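Local structure of trypanothione-dependent glyoxalase I (Leishmania major, 2C21) at residues G109-V114 with Y121-N126. The protein is a nickel-containing glyoxalase I of the glyoxalase/bleomycin resistance protein/dioxygenase superfamily, built as a dimer with metal sites shared between its subunits. Sequence-based numbering, arbitrary orientation.
Sequences GFMAFV and YIELLN. With NI (nickel (II) ion), chain H.
Glu123 turns its CG anti to the backbone N (chi1 -171°) and runs on extended, while Phe113 CG is anti to its carbonyl carbon and beside the backbone N (chi1 -87°). The two residues are a non-hydrogen-bonded antiparallel pair, which puts both side chains on one face of the sheet. The torsions then bring Glu123 CG over the face of the Phe113 ring, 4.1 Å from its centroid, in a CH-pi contact. Ring and carboxylate planes are 32° apart. Glu123 OE2 lies 3.5 Å from Phe113 CZ, and Met111 SD approaches the same oxygen at 3.8 Å. The other oxygen, Glu123 OE1, binds nickel at 2.2 Å. His80, a water, and His11 and Glu62 of the second subunit complete the site. Phe113 also meets His80 edge-to-face, so one ring packs against two metal ligands.

Strands 111-115 and 121-126 form a hairpin, the last two strands of a beta-alpha-beta-beta-beta module of the glyoxalase (vicinal oxygen chelate) superfamily. Ala112 and Leu124 are a hydrogen-bonded pair, with Leu124 N to Ala112 O at 2.9 Å; Val114 and Ile122 form another. Asn126 N bonds to Phe110 O at 2.9 Å where helix 127-141 is about to begin. On the opposite face, Val114 CG1 packs 3.8 Å from Leu124 CD1. Helix 88-97 covers Ala112 and Leu124 there.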
# COMPACT_ATOMS: atom_id res chain seq x y z
N GLY A 109 -5.22 -22.84 3.91
CA GLY A 109 -4.22 -22.07 4.66
C GLY A 109 -3.46 -21.08 3.79
O GLY A 109 -2.47 -20.50 4.24
N PHE A 110 -3.92 -20.87 2.56
CA PHE A 110 -3.24 -19.96 1.63
C PHE A 110 -3.56 -18.49 1.93
O PHE A 110 -2.69 -17.62 1.82
CB PHE A 110 -3.63 -20.30 0.18
CG PHE A 110 -3.18 -19.27 -0.82
CD1 PHE A 110 -1.83 -19.06 -1.06
CD2 PHE A 110 -4.11 -18.50 -1.51
CE1 PHE A 110 -1.41 -18.10 -1.97
CE2 PHE A 110 -3.69 -17.54 -2.43
CZ PHE A 110 -2.34 -17.34 -2.66
N MET A 111 -4.81 -18.23 2.31
CA MET A 111 -5.34 -16.86 2.32
C MET A 111 -6.37 -16.65 3.42
O MET A 111 -7.18 -17.52 3.71
CB MET A 111 -5.96 -16.57 0.95
CG MET A 111 -6.93 -15.40 0.88
SD MET A 111 -7.57 -15.15 -0.80
CE MET A 111 -7.83 -16.82 -1.37
N ALA A 112 -6.35 -15.46 4.01
CA ALA A 112 -7.40 -15.03 4.93
C ALA A 112 -7.53 -13.53 4.86
O ALA A 112 -6.62 -12.85 4.39
CB ALA A 112 -7.10 -15.47 6.36
N PHE A 113 -8.68 -13.03 5.28
CA PHE A 113 -8.89 -11.60 5.41
C PHE A 113 -9.30 -11.30 6.84
O PHE A 113 -10.21 -11.92 7.37
CB PHE A 113 -9.97 -11.11 4.45
CG PHE A 113 -9.46 -10.77 3.09
CD1 PHE A 113 -9.49 -11.70 2.06
CD2 PHE A 113 -8.94 -9.50 2.83
CE1 PHE A 113 -9.01 -11.38 0.80
CE2 PHE A 113 -8.46 -9.17 1.55
CZ PHE A 113 -8.50 -10.12 0.54
N VAL A 114 -8.60 -10.33 7.43
CA VAL A 114 -8.91 -9.82 8.77
C VAL A 114 -9.15 -8.31 8.69
O VAL A 114 -8.77 -7.65 7.71
CB VAL A 114 -7.79 -10.16 9.79
CG1 VAL A 114 -7.48 -11.66 9.75
CG2 VAL A 114 -6.53 -9.32 9.54
N TYR A 121 -9.27 -3.59 5.53
CA TYR A 121 -8.99 -5.00 5.30
C TYR A 121 -7.51 -5.30 5.13
O TYR A 121 -6.76 -4.54 4.51
CB TYR A 121 -9.75 -5.49 4.07
CG TYR A 121 -11.23 -5.56 4.30
CD1 TYR A 121 -12.08 -4.59 3.82
CD2 TYR A 121 -11.77 -6.61 5.04
CE1 TYR A 121 -13.47 -4.68 4.04
CE2 TYR A 121 -13.14 -6.69 5.28
CZ TYR A 121 -13.98 -5.73 4.78
OH TYR A 121 -15.33 -5.83 5.03
N ILE A 122 -7.09 -6.42 5.71
CA ILE A 122 -5.73 -6.91 5.54
C ILE A 122 -5.81 -8.35 5.02
O ILE A 122 -6.51 -9.19 5.59
CB ILE A 122 -4.96 -6.84 6.85
CG1 ILE A 122 -4.69 -5.38 7.23
CG2 ILE A 122 -3.64 -7.63 6.77
CD1 ILE A 122 -4.79 -5.13 8.69
N GLU A 123 -5.08 -8.61 3.94
CA GLU A 123 -4.99 -9.94 3.36
C GLU A 123 -3.75 -10.63 3.89
O GLU A 123 -2.64 -10.13 3.73
CB GLU A 123 -4.92 -9.86 1.83
CG GLU A 123 -5.05 -11.21 1.12
CD GLU A 123 -5.04 -11.05 -0.39
OE1 GLU A 123 -4.26 -10.25 -0.90
OE2 GLU A 123 -5.81 -11.75 -1.06
N LEU A 124 -3.95 -11.78 4.54
CA LEU A 124 -2.87 -12.61 5.01
C LEU A 124 -2.64 -13.73 4.01
O LEU A 124 -3.58 -14.47 3.68
CB LEU A 124 -3.22 -13.20 6.38
CG LEU A 124 -3.53 -12.16 7.46
CD1 LEU A 124 -4.03 -12.86 8.72
CD2 LEU A 124 -2.29 -11.33 7.74
N LEU A 125 -1.41 -13.85 3.54
CA LEU A 125 -1.06 -14.83 2.52
C LEU A 125 0.10 -15.69 2.96
O LEU A 125 1.07 -15.20 3.52
CB LEU A 125 -0.66 -14.13 1.23
CG LEU A 125 -1.75 -13.31 0.53
CD1 LEU A 125 -1.12 -12.64 -0.68
CD2 LEU A 125 -2.91 -14.19 0.11
N ASN A 126 0.01 -16.98 2.69
CA ASN A 126 1.18 -17.84 2.83
C ASN A 126 2.19 -17.43 1.76
O ASN A 126 1.96 -17.64 0.56
CB ASN A 126 0.80 -19.30 2.68
CG ASN A 126 1.96 -20.21 2.98
OD1 ASN A 126 2.00 -20.89 4.02
ND2 ASN A 126 2.94 -20.22 2.09
NI NI H . -4.33 -8.85 -2.65
O HOH W 1 -4.19 -10.52 -3.63